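Local coordinates for glucokinase (Leishmania braziliensis MHOM/BR/75/M2904, PDB 6EDI), which probably phosphorylates D-glucose at the expense of ATP, as a dimeric glucokinase of the actin-ATPase clan, at residues Ala160-Val165 / Tyr228-Leu233; Leu166-Ala171 / Asp176-Met181; Met206-Ala209 / Gly213-Ser216. All coordinates share one frame; numbering follows the deposited sequence.

Contact 1. Residues Ala160-Val165 / Tyr228-Leu233; sequences AGAYGV and YIVLAL
Val230 lies against one face of the Tyr163 ring, and between them these two residues account for most of the buried surface. Methyl CG2 of Val230 lies 3.4 Å from the centroid of the Tyr163 ring and only 4° off its normal, a textbook CH-pi contact over the middle of the face. The second touch is by the branch point: Val230 CB comes to 3.4 Å from Tyr163 CE2, so the valine leans toward one side of the ring as well as its centre. The two side chains run past each other in opposite directions, which carries the phenol oxygen beyond the valine side chain to the backbone of Val230. There Val230 N donates to Tyr163 OH at 3.1 Å, almost straight at 171°. One residue therefore holds the tyrosine twice, by a methyl on the ring face and by an amide at the hydroxyl.

This is a helix laid on a sheet. Helix 157-170 leaves the end of strand 152-156 in one six-stranded sheet and runs across the other, the two-domain layout of the ASKHA fold; segments 160-165 and 228-233 run close to antiparallel, 149° between their directions, their axes 8.4 Å apart at closest.

Ala162 supplies the remaining apolar touch. Val230 CG1 is turned anti to its own backbone N, which leaves CG2 for the tyrosine and brings CG1 to 3.8 Å from Ala162 CB. Ala162 also rests on Ser217 and Ile219 of the next strand. Beyond strand 227-233 lies the second subunit: Ile229 packs on Val222 of that chain, and Ala232 O accepts a hydrogen bond from Arg204 of the second subunit.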
ATOM      1  N   ALA A 160     -12.318   4.355   6.014  1.00 25.01           N
ATOM      2  CA  ALA A 160     -13.708   4.009   6.262  1.00 26.05           C
ATOM      3  C   ALA A 160     -14.503   3.987   4.957  1.00 22.48           C
ATOM      4  O   ALA A 160     -15.358   3.137   4.778  1.00 23.28           O
ATOM      5  CB  ALA A 160     -14.336   4.938   7.286  1.00 24.63           C
ATOM      6  N   GLY A 161     -14.214   4.904   4.039  1.00 25.74           N
ATOM      7  CA  GLY A 161     -14.931   4.948   2.763  1.00 26.40           C
ATOM      8  C   GLY A 161     -14.720   3.696   1.931  1.00 26.10           C
ATOM      9  O   GLY A 161     -15.656   3.138   1.326  1.00 23.14           O
ATOM     10  N   ALA A 162     -13.473   3.249   1.906  1.00 25.35           N
ATOM     11  CA  ALA A 162     -13.110   2.010   1.232  1.00 23.71           C
ATOM     12  C   ALA A 162     -13.830   0.810   1.846  1.00 22.26           C
ATOM     13  O   ALA A 162     -14.334  -0.059   1.120  1.00 22.20           O
ATOM     14  CB  ALA A 162     -11.611   1.819   1.262  1.00 22.77           C
ATOM     15  N   TYR A 163     -13.885   0.748   3.173  1.00 22.25           N
ATOM     16  CA  TYR A 163     -14.669  -0.319   3.808  1.00 25.35           C
ATOM     17  C   TYR A 163     -16.149  -0.240   3.391  1.00 25.03           C
ATOM     18  O   TYR A 163     -16.849  -1.258   3.311  1.00 24.26           O
ATOM     19  CB  TYR A 163     -14.517  -0.303   5.334  1.00 23.39           C
ATOM     20  CG  TYR A 163     -13.281  -1.001   5.848  1.00 24.05           C
ATOM     21  CD1 TYR A 163     -13.124  -2.374   5.691  1.00 27.15           C
ATOM     22  CD2 TYR A 163     -12.281  -0.297   6.515  1.00 23.35           C
ATOM     23  CE1 TYR A 163     -11.984  -3.024   6.151  1.00 28.02           C
ATOM     24  CE2 TYR A 163     -11.138  -0.941   6.992  1.00 25.24           C
ATOM     25  CZ  TYR A 163     -11.001  -2.310   6.800  1.00 27.55           C
ATOM     26  OH  TYR A 163      -9.875  -2.969   7.254  1.00 25.88           O
ATOM     27  N   GLY A 164     -16.633   0.972   3.127  1.00 23.89           N
ATOM     28  CA  GLY A 164     -18.000   1.142   2.676  1.00 21.96           C
ATOM     29  C   GLY A 164     -18.206   0.537   1.301  1.00 23.07           C
ATOM     30  O   GLY A 164     -19.233  -0.089   1.025  1.00 23.94           O
ATOM     31  N   VAL A 165     -17.220   0.724   0.432  1.00 21.37           N
ATOM     32  CA  VAL A 165     -17.269   0.155  -0.909  1.00 19.64           C
ATOM     33  C   VAL A 165     -17.327  -1.352  -0.803  1.00 24.21           C
ATOM     34  O   VAL A 165     -18.121  -2.003  -1.490  1.00 23.26           O
ATOM     35  CB  VAL A 165     -16.027   0.528  -1.714  1.00 23.30           C
ATOM     36  CG1 VAL A 165     -16.072  -0.117  -3.090  1.00 22.85           C
ATOM     37  CG2 VAL A 165     -15.923   2.048  -1.824  1.00 24.57           C
ATOM     38  N   TYR A 228     -10.401  -9.158   3.369  1.00 26.20           N
ATOM     39  CA  TYR A 228      -9.808  -7.918   2.891  1.00 23.59           C
ATOM     40  C   TYR A 228      -9.329  -7.061   4.060  1.00 27.50           C
ATOM     41  O   TYR A 228      -9.881  -7.131   5.163  1.00 27.19           O
ATOM     42  CB  TYR A 228     -10.858  -7.099   2.132  1.00 25.56           C
ATOM     43  CG  TYR A 228     -11.493  -7.748   0.918  1.00 24.20           C
ATOM     44  CD1 TYR A 228     -12.509  -8.700   1.049  1.00 26.60           C
ATOM     45  CD2 TYR A 228     -11.134  -7.354  -0.353  1.00 21.51           C
ATOM     46  CE1 TYR A 228     -13.109  -9.269  -0.081  1.00 27.63           C
ATOM     47  CE2 TYR A 228     -11.732  -7.904  -1.483  1.00 23.12           C
ATOM     48  CZ  TYR A 228     -12.713  -8.849  -1.341  1.00 28.52           C
ATOM     49  OH  TYR A 228     -13.277  -9.383  -2.483  1.00 30.74           O
ATOM     50  N   ILE A 229      -8.328  -6.218   3.818  1.00 24.02           N
ATOM     51  CA  ILE A 229      -7.942  -5.236   4.817  1.00 23.08           C
ATOM     52  C   ILE A 229      -7.724  -3.931   4.081  1.00 24.73           C
ATOM     53  O   ILE A 229      -7.212  -3.922   2.967  1.00 23.85           O
ATOM     54  CB  ILE A 229      -6.676  -5.661   5.618  1.00 25.96           C
ATOM     55  CG1 ILE A 229      -6.320  -4.613   6.678  1.00 26.05           C
ATOM     56  CG2 ILE A 229      -5.483  -5.964   4.681  1.00 27.82           C
ATOM     57  CD1 ILE A 229      -5.368  -5.131   7.756  1.00 23.10           C
ATOM     58  N   VAL A 230      -8.155  -2.831   4.677  1.00 24.86           N
ATOM     59  CA  VAL A 230      -7.958  -1.538   4.041  1.00 21.89           C
ATOM     60  C   VAL A 230      -6.743  -0.836   4.632  1.00 24.78           C
ATOM     61  O   VAL A 230      -6.521  -0.860   5.846  1.00 23.39           O
ATOM     62  CB  VAL A 230      -9.193  -0.630   4.167  1.00 23.30           C
ATOM     63  CG1 VAL A 230      -8.871   0.773   3.626  1.00 21.30           C
ATOM     64  CG2 VAL A 230     -10.385  -1.240   3.422  1.00 23.30           C
ATOM     65  N   LEU A 231      -5.944  -0.228   3.762  1.00 21.41           N
ATOM     66  CA  LEU A 231      -4.834   0.586   4.204  1.00 22.00           C
ATOM     67  C   LEU A 231      -5.163   2.009   3.823  1.00 23.72           C
ATOM     68  O   LEU A 231      -5.458   2.280   2.653  1.00 22.92           O
ATOM     69  CB  LEU A 231      -3.530   0.164   3.522  1.00 25.67           C
ATOM     70  CG  LEU A 231      -2.796  -1.050   4.098  1.00 26.57           C
ATOM     71  CD1 LEU A 231      -3.574  -2.326   3.812  1.00 25.86           C
ATOM     72  CD2 LEU A 231      -1.368  -1.176   3.559  1.00 26.02           C
ATOM     73  N   ALA A 232      -5.131   2.889   4.820  1.00 25.40           N
ATOM     74  CA  ALA A 232      -5.189   4.345   4.644  1.00 27.89           C
ATOM     75  C   ALA A 232      -3.940   4.786   3.873  1.00 25.77           C
ATOM     76  O   ALA A 232      -2.852   4.266   4.125  1.00 22.25           O
ATOM     77  CB  ALA A 232      -5.215   5.022   6.014  1.00 25.98           C
ATOM     78  N   LEU A 233      -4.083   5.748   2.960  1.00 24.09           N
ATOM     79  CA  LEU A 233      -2.961   6.191   2.121  1.00 25.59           C
ATOM     80  C   LEU A 233      -2.885   7.714   1.968  1.00 25.27           C
ATOM     81  O   LEU A 233      -3.838   8.428   2.280  1.00 23.68           O
ATOM     82  CB  LEU A 233      -3.070   5.561   0.734  1.00 24.01           C
ATOM     83  CG  LEU A 233      -2.985   4.042   0.607  1.00 26.14           C
ATOM     84  CD1 LEU A 233      -3.267   3.622  -0.817  1.00 24.82           C
ATOM     85  CD2 LEU A 233      -1.607   3.554   1.036  1.00 22.23           C
TER

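Contact 2. Residues Leu166-Ala171 / Asp176-Met181; sequences LALSNA and DYFKVM
Leu168 meets Tyr177 and Phe178 with a different methyl each, and the two rings receive it in different ways. Its CD2 stands over a face of the Tyr177 ring, 4.0 Å above the plane and offset toward the rim, with Tyr177 CD1 4.0 Å away and CE1 at 4.1 Å. Leu168 CD1 goes to Phe178, where it approaches the edge of the ring in the plane of that ring, 3.8 Å from Phe178 CE1. The same methyl also passes 4.2 Å from Tyr177 CB, at the root of the first ring. The leucine crosses both aromatic side chains at about a right angle, and its methyls meet the face of one ring and the edge of the other.

Its torsions explain how the fork opens this way. Leu168 CG lies opposite the carbonyl carbon, beside the backbone N (chi1 -67°); CD1 continues the chain away from CA (chi2 167°) toward Phe178, which leaves CD2, the other branch, for Tyr177.

The contact brings the last turns of helix 157-170 against the chain that follows it: after a short link and helix 174-177, strand 178-182 forms along the outer side of strand 389-393, antiparallel to it. Of the two aromatics, Tyr177 precedes strand 178-182 and Phe178 lies in it.

Other parts of the chain pack on the same side chains. Ile399 and Leu402 of helix 399-409 also touch Leu168, and Phe178 reaches Gln393 in the adjacent strand and Val347 in the one beyond it. At its far end Tyr177 OH is hydrogen-bonded to the backbone N of Val16, which ties the ring to the N-terminal strand.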
ATOM      1  N   LEU A 166     -16.479  -1.904   0.065  1.00 23.16           N
ATOM      2  CA  LEU A 166     -16.450  -3.348   0.274  1.00 21.92           C
ATOM      3  C   LEU A 166     -17.798  -3.815   0.810  1.00 27.67           C
ATOM      4  O   LEU A 166     -18.329  -4.835   0.378  1.00 26.72           O
ATOM      5  CB  LEU A 166     -15.357  -3.715   1.270  1.00 28.31           C
ATOM      6  CG  LEU A 166     -15.373  -5.185   1.681  1.00 26.88           C
ATOM      7  CD1 LEU A 166     -15.086  -6.060   0.472  1.00 24.61           C
ATOM      8  CD2 LEU A 166     -14.357  -5.427   2.773  1.00 30.61           C
ATOM      9  N   ALA A 167     -18.349  -3.055   1.752  1.00 24.53           N
ATOM     10  CA  ALA A 167     -19.632  -3.403   2.345  1.00 25.49           C
ATOM     11  C   ALA A 167     -20.703  -3.485   1.264  1.00 25.90           C
ATOM     12  O   ALA A 167     -21.473  -4.447   1.213  1.00 27.63           O
ATOM     13  CB  ALA A 167     -20.011  -2.412   3.409  1.00 27.08           C
ATOM     14  N   LEU A 168     -20.747  -2.475   0.405  1.00 26.35           N
ATOM     15  CA  LEU A 168     -21.714  -2.448  -0.689  1.00 25.99           C
ATOM     16  C   LEU A 168     -21.520  -3.634  -1.619  1.00 25.40           C
ATOM     17  O   LEU A 168     -22.489  -4.232  -2.105  1.00 29.68           O
ATOM     18  CB  LEU A 168     -21.592  -1.151  -1.484  1.00 24.97           C
ATOM     19  CG  LEU A 168     -21.989   0.151  -0.786  1.00 26.31           C
ATOM     20  CD1 LEU A 168     -21.518   1.369  -1.575  1.00 27.09           C
ATOM     21  CD2 LEU A 168     -23.493   0.175  -0.606  1.00 28.91           C
ATOM     22  N   SER A 169     -20.258  -3.960  -1.874  1.00 27.69           N
ATOM     23  CA  SER A 169     -19.904  -5.068  -2.745  1.00 26.65           C
ATOM     24  C   SER A 169     -20.396  -6.403  -2.178  1.00 29.34           C
ATOM     25  O   SER A 169     -21.079  -7.160  -2.868  1.00 24.57           O
ATOM     26  CB  SER A 169     -18.390  -5.112  -2.945  1.00 28.96           C
ATOM     27  OG  SER A 169     -18.050  -6.092  -3.898  1.00 26.17           O
ATOM     28  N   ASN A 170     -20.035  -6.692  -0.925  1.00 30.75           N
ATOM     29  CA  ASN A 170     -20.441  -7.946  -0.284  1.00 27.66           C
ATOM     30  C   ASN A 170     -21.954  -8.048  -0.179  1.00 32.53           C
ATOM     31  O   ASN A 170     -22.514  -9.140  -0.137  1.00 32.26           O
ATOM     32  CB  ASN A 170     -19.811  -8.071   1.103  1.00 30.00           C
ATOM     33  CG  ASN A 170     -18.322  -8.302   1.042  1.00 31.81           C
ATOM     34  OD1 ASN A 170     -17.798  -8.738   0.012  1.00 29.99           O
ATOM     35  ND2 ASN A 170     -17.623  -8.003   2.137  1.00 31.36           N
ATOM     36  N   ALA A 171     -22.611  -6.894  -0.147  1.00 28.29           N
ATOM     37  CA  ALA A 171     -24.057  -6.856  -0.088  1.00 34.85           C
ATOM     38  C   ALA A 171     -24.716  -7.173  -1.431  1.00 33.42           C
ATOM     39  O   ALA A 171     -25.928  -7.392  -1.487  1.00 40.29           O
ATOM     40  CB  ALA A 171     -24.528  -5.496   0.427  1.00 28.98           C
ATOM     41  N   ASP A 176     -25.702  -0.495  -7.882  1.00 27.61           N
ATOM     42  CA  ASP A 176     -26.654   0.591  -7.629  1.00 30.96           C
ATOM     43  C   ASP A 176     -25.952   1.908  -7.285  1.00 33.09           C
ATOM     44  O   ASP A 176     -26.532   2.975  -7.436  1.00 34.88           O
ATOM     45  CB  ASP A 176     -27.647   0.204  -6.530  1.00 29.81           C
ATOM     46  CG  ASP A 176     -28.515  -0.985  -6.917  1.00 36.84           C
ATOM     47  OD1 ASP A 176     -29.272  -0.881  -7.899  1.00 43.66           O
ATOM     48  OD2 ASP A 176     -28.438  -2.025  -6.237  1.00 43.97           O
ATOM     49  N   TYR A 177     -24.695   1.828  -6.856  1.00 27.75           N
ATOM     50  CA  TYR A 177     -23.980   3.001  -6.358  1.00 29.42           C
ATOM     51  C   TYR A 177     -22.787   3.388  -7.216  1.00 29.57           C
ATOM     52  O   TYR A 177     -22.291   4.515  -7.140  1.00 30.78           O
ATOM     53  CB  TYR A 177     -23.567   2.790  -4.893  1.00 25.85           C
ATOM     54  CG  TYR A 177     -24.761   2.726  -3.981  1.00 26.79           C
ATOM     55  CD1 TYR A 177     -25.479   1.551  -3.841  1.00 29.92           C
ATOM     56  CD2 TYR A 177     -25.196   3.845  -3.291  1.00 29.63           C
ATOM     57  CE1 TYR A 177     -26.590   1.484  -3.028  1.00 31.76           C
ATOM     58  CE2 TYR A 177     -26.315   3.790  -2.473  1.00 31.00           C
ATOM     59  CZ  TYR A 177     -27.009   2.606  -2.351  1.00 34.47           C
ATOM     60  OH  TYR A 177     -28.123   2.526  -1.537  1.00 37.04           O
ATOM     61  N   PHE A 178     -22.338   2.445  -8.038  1.00 29.87           N
ATOM     62  CA  PHE A 178     -21.149   2.625  -8.850  1.00 28.64           C
ATOM     63  C   PHE A 178     -21.408   2.155 -10.274  1.00 26.63           C
ATOM     64  O   PHE A 178     -22.185   1.222 -10.485  1.00 32.69           O
ATOM     65  CB  PHE A 178     -19.979   1.856  -8.216  1.00 26.34           C
ATOM     66  CG  PHE A 178     -19.470   2.496  -6.961  1.00 27.27           C
ATOM     67  CD1 PHE A 178     -20.078   2.251  -5.739  1.00 24.97           C
ATOM     68  CD2 PHE A 178     -18.417   3.390  -7.016  1.00 28.27           C
ATOM     69  CE1 PHE A 178     -19.620   2.858  -4.575  1.00 27.02           C
ATOM     70  CE2 PHE A 178     -17.962   4.014  -5.862  1.00 29.20           C
ATOM     71  CZ  PHE A 178     -18.558   3.749  -4.639  1.00 27.18           C
ATOM     72  N   LYS A 179     -20.759   2.801 -11.238  1.00 26.44           N
ATOM     73  CA  LYS A 179     -20.896   2.450 -12.654  1.00 29.56           C
ATOM     74  C   LYS A 179     -19.522   2.183 -13.231  1.00 29.90           C
ATOM     75  O   LYS A 179     -18.536   2.781 -12.787  1.00 27.86           O
ATOM     76  CB  LYS A 179     -21.532   3.600 -13.443  1.00 29.59           C
ATOM     77  CG  LYS A 179     -23.028   3.663 -13.380  1.00 35.65           C
ATOM     78  CD  LYS A 179     -23.601   3.840 -14.783  1.00 41.30           C
ATOM     79  CE  LYS A 179     -25.015   3.261 -14.893  1.00 51.08           C
ATOM     80  NZ  LYS A 179     -25.323   2.778 -16.283  1.00 51.88           N
ATOM     81  N   VAL A 180     -19.459   1.330 -14.247  1.00 28.51           N
ATOM     82  CA  VAL A 180     -18.189   0.999 -14.872  1.00 27.66           C
ATOM     83  C   VAL A 180     -17.748   2.109 -15.796  1.00 30.36           C
ATOM     84  O   VAL A 180     -18.505   2.536 -16.665  1.00 30.82           O
ATOM     85  CB  VAL A 180     -18.282  -0.305 -15.668  1.00 26.58           C
ATOM     86  CG1 VAL A 180     -16.973  -0.589 -16.401  1.00 31.00           C
ATOM     87  CG2 VAL A 180     -18.620  -1.432 -14.734  1.00 23.00           C
ATOM     88  N   MET A 181     -16.537   2.604 -15.593  1.00 28.25           N
ATOM     89  CA  MET A 181     -15.962   3.523 -16.561  1.00 30.92           C
ATOM     90  C   MET A 181     -15.407   2.704 -17.722  1.00 32.29           C
ATOM     91  O   MET A 181     -15.704   2.980 -18.892  1.00 29.76           O
ATOM     92  CB  MET A 181     -14.877   4.382 -15.919  1.00 29.09           C
ATOM     93  CG  MET A 181     -15.409   5.257 -14.819  1.00 28.03           C
ATOM     94  SD  MET A 181     -14.185   6.152 -13.835  1.00 27.81           S
ATOM     95  CE  MET A 181     -13.183   6.877 -15.135  1.00 27.35           C
TER

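Contact 3. Residues Met206-Ala209 / Gly213-Ser216; sequences MVVA and GVGS
The beta hairpin of strands 205-210 and 214-222 lies within the second six-stranded sheet, and these residues are at its turn end. Ala209 and Gly215 form an antiparallel hydrogen-bonded pair: Ala209 N donates to Gly215 O at 2.9 Å (157°) and Gly215 N to Ala209 O at 3.0 Å (147°). In both bonds the donor stands well above the plane of the accepting carbonyl, not on a lone pair.

Further from the turn, Val208 and Ser216 make the non-hydrogen-bonded pair, their CA atoms 4.4 Å apart. Three carbonyls also receive a CA-H. Ser216 CA comes to 3.1 Å from Val207 O, Val208 CA to 3.3 Å from Gly215 O and Val214 CA to 3.5 Å from Ala209 O. Gly215 O and Ala209 O thus each take one amide and one carbon donor from the opposite strand.

Side chains add further contacts. CG1 of Val208 meets CG1 of Val214 methyl to methyl at 3.6 Å, diagonally across the strands, and both residues face helix 317-341 through Leu330 and Leu333. Met206, bent at chi2 (67°), curls its CE in against Ser216 CB at 3.8 Å. Ser216 OG takes the position between its own N and carbonyl carbon, and its hydrogen bond is with Cys235 N outside the hairpin. Val207 and Ala209 meet helix 157-170 at Leu158, so helices flank the sheet here on both sides.

A tight, glycine-rich turn between the first two core strands of each ASKHA domain is a mark of the fold, and in relatives such turns hold the phosphates of ATP; the hairpin here is consistent with that role.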
ATOM      1  N   MET A 206      -8.187  -0.070  -5.554  1.00 22.55           N
ATOM      2  CA  MET A 206      -7.582   1.222  -5.242  1.00 21.93           C
ATOM      3  C   MET A 206      -8.667   2.293  -5.239  1.00 23.90           C
ATOM      4  O   MET A 206      -9.407   2.444  -6.216  1.00 24.85           O
ATOM      5  CB  MET A 206      -6.472   1.555  -6.250  1.00 23.77           C
ATOM      6  CG  MET A 206      -5.841   2.916  -6.034  1.00 24.52           C
ATOM      7  SD  MET A 206      -4.921   2.988  -4.494  1.00 26.64           S
ATOM      8  CE  MET A 206      -5.054   4.744  -4.164  1.00 24.69           C
ATOM      9  N   VAL A 207      -8.771   3.019  -4.131  1.00 21.69           N
ATOM     10  CA  VAL A 207      -9.847   4.005  -3.968  1.00 25.50           C
ATOM     11  C   VAL A 207      -9.276   5.414  -3.930  1.00 24.50           C
ATOM     12  O   VAL A 207      -8.377   5.701  -3.132  1.00 25.05           O
ATOM     13  CB  VAL A 207     -10.621   3.763  -2.685  1.00 23.77           C
ATOM     14  CG1 VAL A 207     -11.775   4.734  -2.571  1.00 23.98           C
ATOM     15  CG2 VAL A 207     -11.115   2.302  -2.629  1.00 22.70           C
ATOM     16  N   VAL A 208      -9.787   6.280  -4.802  1.00 24.11           N
ATOM     17  CA  VAL A 208      -9.411   7.695  -4.818  1.00 26.76           C
ATOM     18  C   VAL A 208     -10.685   8.542  -4.736  1.00 22.67           C
ATOM     19  O   VAL A 208     -11.687   8.165  -5.326  1.00 23.22           O
ATOM     20  CB  VAL A 208      -8.613   8.025  -6.094  1.00 26.36           C
ATOM     21  CG1 VAL A 208      -8.383   9.514  -6.219  1.00 30.19           C
ATOM     22  CG2 VAL A 208      -7.286   7.308  -6.061  1.00 27.67           C
ATOM     23  N   ALA A 209     -10.656   9.654  -3.996  1.00 25.22           N
ATOM     24  CA  ALA A 209     -11.854  10.495  -3.804  1.00 24.80           C
ATOM     25  C   ALA A 209     -11.511  11.971  -3.883  1.00 24.43           C
ATOM     26  O   ALA A 209     -11.029  12.564  -2.910  1.00 25.44           O
ATOM     27  CB  ALA A 209     -12.517  10.194  -2.485  1.00 26.64           C
ATOM     28  N   GLY A 213      -9.614  18.028  -0.869  1.00 36.08           N
ATOM     29  CA  GLY A 213      -8.334  17.393  -1.075  1.00 36.22           C
ATOM     30  C   GLY A 213      -8.602  16.173  -1.921  1.00 31.18           C
ATOM     31  O   GLY A 213      -9.704  16.012  -2.437  1.00 36.03           O
ATOM     32  N   VAL A 214      -7.608  15.314  -2.075  1.00 34.23           N
ATOM     33  CA  VAL A 214      -7.825  14.072  -2.789  1.00 28.15           C
ATOM     34  C   VAL A 214      -7.464  12.941  -1.851  1.00 30.83           C
ATOM     35  O   VAL A 214      -6.286  12.700  -1.572  1.00 30.95           O
ATOM     36  CB  VAL A 214      -7.026  14.011  -4.117  1.00 29.95           C
ATOM     37  CG1 VAL A 214      -7.233  12.656  -4.807  1.00 29.67           C
ATOM     38  CG2 VAL A 214      -7.476  15.116  -5.037  1.00 31.87           C
ATOM     39  N   GLY A 215      -8.484  12.265  -1.329  1.00 24.46           N
ATOM     40  CA  GLY A 215      -8.237  11.120  -0.476  1.00 27.78           C
ATOM     41  C   GLY A 215      -7.897   9.857  -1.253  1.00 25.85           C
ATOM     42  O   GLY A 215      -8.230   9.726  -2.441  1.00 24.85           O
ATOM     43  N   SER A 216      -7.247   8.916  -0.571  1.00 25.90           N
ATOM     44  CA  SER A 216      -6.906   7.631  -1.159  1.00 25.98           C
ATOM     45  C   SER A 216      -6.784   6.544  -0.094  1.00 26.05           C
ATOM     46  O   SER A 216      -6.504   6.827   1.076  1.00 25.77           O
ATOM     47  CB  SER A 216      -5.586   7.731  -1.902  1.00 24.01           C
ATOM     48  OG  SER A 216      -4.619   8.196  -1.005  1.00 25.32           O
TER

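All three contacts use one sheet, whose strands 205-210, 214-222 and 227-233 run next to each other, with 178-182 at its far edge. Contacts 1 and 2 share helix 157-170; their centres are 13 Å apart, and Tyr228 CD1 touches Leu166 CD1 at 3.7 Å. Contact 3, 11 Å from contact 1 centre to centre, meets it through Ala162 CB and Val207 CG2 at 4.0 Å and through a probable hydrogen bond from Leu233 N to Ser216 O. Contacts 2 and 3 stay apart, about 7 Å between nearest atoms. Of the three, contact 3 lies at the turn expected, from relatives, to face ATP phosphates, while contact 1 reaches the dimer interface.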